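Local atomic coordinates of geranyltranstransferase (Stenotrophomonas maltophilia, PDB entry 7LBJ), a protein that probably catalyses magnesium-dependent, chain-elongating condensation of isopentenyl diphosphate with allylic diphosphates to make linear isoprenoid diphosphates. Residues A[28-33]-A[47-52]; A[81-86]-A[130-135]. One frame throughout, in Å; residues are numbered along the deposited sequence.

Both contacts lie on the same side of the chain's centre in the largely helical prenyl synthase fold, with centres 13 Å apart. They follow one another along the chain: interaction 1 joins the end of helix 11-29 to the loop between helices 38-46 and 55-65, and interaction 2 then pairs helix 75-92 with helix 115-134. They meet directly at V48, whose CG2 lies 3.6 Å from CB of A86 and 4.2 Å from CD2 of L83. Apolar side chains thus touch in series, L30 to V48, V48 to L83 and L83 to L132, joining the residue that follows helix 11-29 to two core helices, the second of which reaches the other subunit of the dimer.

Interaction 1: A[28-33]-A[47-52]; sequences AALPSP and SVLGGG
L30 reaches across to V48 and L49 with a single methyl group, CD1. It is the first residue past helix 11-29 to give up helical backbone angles, and its side chain bridges two backbones that stay well apart: the closest CA atoms, those of L30 and L49, are 9.6 Å from each other. With chi1 at -68°, CG of L30 stands beside the backbone N and trans to the carbonyl carbon, which extends the branch toward the loop. CD1 of L30 ends 3.5 Å from CG1 of V48, tighter than usual for two methyl carbons, as the two side chains approach at a slant. V48 offers that methyl because its chi1 of 75° wedges CG1 between its own backbone N and carbonyl carbon, while CG2 of V48 turns to helix 75-92. The second touch is looser: CD1 of L30 is 4.2 Å from CD2 of L49, and since CD2 of L49 and CG1 of V48 are also 4.2 Å apart, the three methyls form a compact triangle. The patch is small, 92 Å² in all, and entirely apolar. Polar bonds fix the backbone around it: R45 holds the carbonyl oxygens of L30 and P31, R54 donates to O of V48, and a carboxylate oxygen of E23 accepts the N-H of G50. Just beyond lie G50 to G52, with positive phi angles, opening the glycine-rich loop that in this family usually contributes to binding the diphosphate of isopentenyl diphosphate. Helix 115-134 covers L30 through L125, helix 11-29 flanks L49 through E23, L26 and D27, and helix 75-92 backs V48.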
loop_
_atom_site.group_PDB
_atom_site.type_symbol
_atom_site.label_atom_id
_atom_site.label_comp_id
_atom_site.label_asym_id
_atom_site.label_seq_id
_atom_site.Cartn_x
_atom_site.Cartn_y
_atom_site.Cartn_z
ATOM N N ALA A 28 -1.926 -15.331 -12.621
ATOM C CA ALA A 28 -0.483 -15.531 -12.744
ATOM C C ALA A 28 0.299 -14.582 -11.840
ATOM O O ALA A 28 1.425 -14.900 -11.447
ATOM C CB ALA A 28 -0.047 -15.349 -14.199
ATOM N N ALA A 29 -0.271 -13.421 -11.508
ATOM C CA ALA A 29 0.424 -12.409 -10.704
ATOM C C ALA A 29 0.371 -12.653 -9.199
ATOM O O ALA A 29 1.191 -12.081 -8.469
ATOM C CB ALA A 29 -0.160 -11.018 -10.965
ATOM N N LEU A 30 -0.544 -13.448 -8.726
ATOM C CA LEU A 30 -0.651 -13.673 -7.295
ATOM C C LEU A 30 0.103 -14.930 -6.866
ATOM O O LEU A 30 0.189 -15.902 -7.625
ATOM C CB LEU A 30 -2.122 -13.806 -6.899
ATOM C CG LEU A 30 -2.918 -12.518 -7.041
ATOM C CD1 LEU A 30 -4.379 -12.872 -6.930
ATOM C CD2 LEU A 30 -2.520 -11.524 -5.953
ATOM N N PRO A 31 0.634 -14.945 -5.637
ATOM C CA PRO A 31 1.346 -16.134 -5.150
ATOM C C PRO A 31 0.444 -17.357 -5.108
ATOM O O PRO A 31 -0.772 -17.255 -4.933
ATOM C CB PRO A 31 1.790 -15.736 -3.739
ATOM C CG PRO A 31 1.648 -14.236 -3.673
ATOM C CD PRO A 31 0.543 -13.886 -4.614
ATOM N N SER A 32 1.063 -18.525 -5.252
ATOM C CA SER A 32 0.316 -19.771 -5.282
ATOM C C SER A 32 -0.235 -20.098 -3.900
ATOM O O SER A 32 0.431 -19.860 -2.891
ATOM C CB SER A 32 1.204 -20.927 -5.751
ATOM O OG SER A 32 0.718 -22.166 -5.239
ATOM N N PRO A 33 -1.432 -20.680 -3.822
ATOM C CA PRO A 33 -1.955 -21.117 -2.521
ATOM C C PRO A 33 -1.154 -22.245 -1.895
ATOM O O PRO A 33 -1.336 -22.523 -0.703
ATOM C CB PRO A 33 -3.382 -21.563 -2.859
ATOM C CG PRO A 33 -3.289 -21.995 -4.298
ATOM C CD PRO A 33 -2.324 -21.042 -4.936
ATOM N N SER A 47 -9.984 -13.083 -2.500
ATOM C CA SER A 47 -10.449 -11.706 -2.492
ATOM C C SER A 47 -10.407 -11.033 -3.856
ATOM O O SER A 47 -10.920 -9.917 -3.978
ATOM C CB SER A 47 -9.595 -10.872 -1.511
ATOM O OG SER A 47 -9.624 -11.436 -0.210
ATOM N N VAL A 48 -9.783 -11.627 -4.878
ATOM C CA VAL A 48 -9.760 -10.896 -6.140
ATOM C C VAL A 48 -10.069 -11.767 -7.357
ATOM O O VAL A 48 -10.558 -11.251 -8.368
ATOM C CB VAL A 48 -8.427 -10.133 -6.302
ATOM C CG1 VAL A 48 -7.332 -11.045 -6.641
ATOM C CG2 VAL A 48 -8.564 -9.050 -7.367
ATOM N N LEU A 49 -9.852 -13.082 -7.273
ATOM C CA LEU A 49 -10.157 -13.932 -8.414
ATOM C C LEU A 49 -11.634 -14.325 -8.400
ATOM O O LEU A 49 -12.341 -14.172 -7.397
ATOM C CB LEU A 49 -9.274 -15.195 -8.439
ATOM C CG LEU A 49 -7.747 -14.942 -8.484
ATOM C CD1 LEU A 49 -6.930 -16.217 -8.533
ATOM C CD2 LEU A 49 -7.388 -14.031 -9.650
ATOM N N GLY A 50 -12.095 -14.831 -9.535
ATOM C CA GLY A 50 -13.449 -15.337 -9.644
ATOM C C GLY A 50 -14.422 -14.437 -10.371
ATOM O O GLY A 50 -15.635 -14.558 -10.140
ATOM N N GLY A 51 -13.940 -13.543 -11.232
ATOM C CA GLY A 51 -14.817 -12.819 -12.136
ATOM C C GLY A 51 -15.326 -11.494 -11.608
ATOM O O GLY A 51 -14.598 -10.783 -10.913
ATOM N N GLY A 52 -16.570 -11.148 -11.933
ATOM C CA GLY A 52 -17.099 -9.843 -11.585
ATOM C C GLY A 52 -16.993 -8.855 -12.734
ATOM O O GLY A 52 -16.463 -9.147 -13.813
#

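Interaction 2: A[81-86]-A[130-135]; sequences VELIHA and FGLLAD
Two core helices of the prenyl synthase fold pack here: helix 75-92, which in this family leads to the first aspartate-rich, magnesium-binding motif, and the C-terminal end of helix 115-134. L83 and L132 make the closer touch. Similar chi1 values, -68° for L83 and -77° for L132, direct both leucine branches into the seam, and each presents CD1 to the other helix. The two CD1 atoms of L83 and L132 are 3.5 Å apart, a tight methyl-to-methyl contact in which the side chains cross at about a right angle. The second pair, I84 and F130, is more relaxed: CD1 of I84 comes obliquely to CE2 of the F130 ring, 4.3 Å away. The backbones are closest at these same two residues, whose CA atoms are 8.9 Å apart. Further residues of helix 115-134 extend the seam, A129 touching both L83 and I84, while L190 of helix 176-201 also packs on I84. E82, on another face of helix 75-92, forms a salt bridge with R54. F130 has a second role at the dimer interface, where its ring stacks on F130 of the second subunit; five residues on, just past the helix end, the carboxylate of D135 is hydrogen-bonded to Q148 and H152 of that subunit. Between the two helices, then, the chemistry is wholly apolar: with 112 Å² buried and only carbon atoms meeting, cohesion comes from dispersion and exclusion of water.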
loop_
_atom_site.group_PDB
_atom_site.type_symbol
_atom_site.label_atom_id
_atom_site.label_comp_id
_atom_site.label_asym_id
_atom_site.label_seq_id
_atom_site.Cartn_x
_atom_site.Cartn_y
_atom_site.Cartn_z
ATOM N N VAL A 81 -5.309 -1.369 -10.531
ATOM C CA VAL A 81 -6.496 -0.697 -10.015
ATOM C C VAL A 81 -7.471 -1.710 -9.445
ATOM O O VAL A 81 -8.207 -1.391 -8.498
ATOM C CB VAL A 81 -7.163 0.210 -11.074
ATOM C CG1 VAL A 81 -6.232 1.359 -11.441
ATOM C CG2 VAL A 81 -7.565 -0.590 -12.323
ATOM N N GLU A 82 -7.503 -2.934 -9.997
ATOM C CA GLU A 82 -8.379 -3.966 -9.444
ATOM C C GLU A 82 -7.868 -4.454 -8.095
ATOM O O GLU A 82 -8.675 -4.766 -7.210
ATOM C CB GLU A 82 -8.519 -5.141 -10.427
ATOM C CG GLU A 82 -9.591 -6.174 -10.068
ATOM C CD GLU A 82 -11.020 -5.633 -10.147
ATOM O OE1 GLU A 82 -11.206 -4.446 -10.474
ATOM O OE2 GLU A 82 -11.973 -6.400 -9.883
ATOM N N LEU A 83 -6.531 -4.501 -7.920
ATOM C CA LEU A 83 -5.953 -4.888 -6.630
ATOM C C LEU A 83 -6.219 -3.842 -5.553
ATOM O O LEU A 83 -6.498 -4.194 -4.397
ATOM C CB LEU A 83 -4.439 -5.150 -6.770
ATOM C CG LEU A 83 -4.174 -6.403 -7.615
ATOM C CD1 LEU A 83 -2.714 -6.478 -8.026
ATOM C CD2 LEU A 83 -4.580 -7.685 -6.867
ATOM N N ILE A 84 -6.133 -2.552 -5.891
ATOM C CA ILE A 84 -6.493 -1.538 -4.902
ATOM C C ILE A 84 -7.964 -1.675 -4.537
ATOM O O ILE A 84 -8.339 -1.671 -3.359
ATOM C CB ILE A 84 -6.156 -0.127 -5.414
ATOM C CG1 ILE A 84 -4.626 0.031 -5.534
ATOM C CG2 ILE A 84 -6.730 0.946 -4.475
ATOM C CD1 ILE A 84 -3.878 -0.195 -4.211
ATOM N N HIS A 85 -8.819 -1.834 -5.549
ATOM C CA HIS A 85 -10.247 -1.985 -5.291
ATOM C C HIS A 85 -10.515 -3.200 -4.407
ATOM O O HIS A 85 -11.238 -3.118 -3.402
ATOM C CB HIS A 85 -10.988 -2.108 -6.631
ATOM C CG HIS A 85 -12.467 -2.316 -6.499
ATOM N ND1 HIS A 85 -13.294 -1.402 -5.886
ATOM C CD2 HIS A 85 -13.269 -3.324 -6.925
ATOM C CE1 HIS A 85 -14.541 -1.842 -5.928
ATOM N NE2 HIS A 85 -14.549 -3.012 -6.541
ATOM N N ALA A 86 -9.898 -4.334 -4.743
ATOM C CA ALA A 86 -10.147 -5.569 -4.010
ATOM C C ALA A 86 -9.710 -5.449 -2.558
ATOM O O ALA A 86 -10.432 -5.882 -1.652
ATOM C CB ALA A 86 -9.429 -6.747 -4.682
ATOM N N PHE A 130 1.169 -1.791 -6.157
ATOM C CA PHE A 130 2.296 -0.912 -6.457
ATOM C C PHE A 130 3.466 -1.688 -7.050
ATOM O O PHE A 130 4.145 -1.198 -7.962
ATOM C CB PHE A 130 2.715 -0.154 -5.197
ATOM C CG PHE A 130 1.680 0.842 -4.756
ATOM C CD1 PHE A 130 1.452 1.988 -5.508
ATOM C CD2 PHE A 130 0.902 0.612 -3.629
ATOM C CE1 PHE A 130 0.481 2.923 -5.126
ATOM C CE2 PHE A 130 -0.093 1.545 -3.235
ATOM C CZ PHE A 130 -0.308 2.678 -3.996
ATOM N N GLY A 131 3.725 -2.893 -6.537
ATOM C CA GLY A 131 4.835 -3.689 -7.070
ATOM C C GLY A 131 4.665 -4.017 -8.545
ATOM O O GLY A 131 5.616 -3.939 -9.329
ATOM N N LEU A 132 3.438 -4.340 -8.960
ATOM C CA LEU A 132 3.225 -4.656 -10.371
ATOM C C LEU A 132 3.505 -3.460 -11.265
ATOM O O LEU A 132 4.050 -3.619 -12.365
ATOM C CB LEU A 132 1.791 -5.139 -10.583
ATOM C CG LEU A 132 1.591 -6.569 -10.141
ATOM C CD1 LEU A 132 0.085 -6.828 -10.095
ATOM C CD2 LEU A 132 2.253 -7.478 -11.169
ATOM N N LEU A 133 3.120 -2.255 -10.824
ATOM C CA LEU A 133 3.449 -1.049 -11.588
ATOM C C LEU A 133 4.951 -0.822 -11.614
ATOM O O LEU A 133 5.526 -0.507 -12.664
ATOM C CB LEU A 133 2.753 0.189 -11.007
ATOM C CG LEU A 133 1.235 0.323 -11.153
ATOM C CD1 LEU A 133 0.745 1.622 -10.481
ATOM C CD2 LEU A 133 0.830 0.246 -12.635
ATOM N N ALA A 134 5.601 -0.924 -10.456
ATOM C CA ALA A 134 7.039 -0.678 -10.435
ATOM C C ALA A 134 7.790 -1.690 -11.298
ATOM O O ALA A 134 8.867 -1.375 -11.824
ATOM C CB ALA A 134 7.550 -0.691 -8.989
ATOM N N ASP A 135 7.246 -2.898 -11.460
ATOM C CA ASP A 135 7.913 -3.959 -12.218
ATOM C C ASP A 135 7.459 -4.006 -13.670
ATOM O O ASP A 135 7.906 -4.887 -14.409
ATOM C CB ASP A 135 7.640 -5.338 -11.581
ATOM C CG ASP A 135 8.384 -5.568 -10.241
ATOM O OD1 ASP A 135 9.432 -4.939 -9.988
ATOM O OD2 ASP A 135 7.927 -6.437 -9.448
#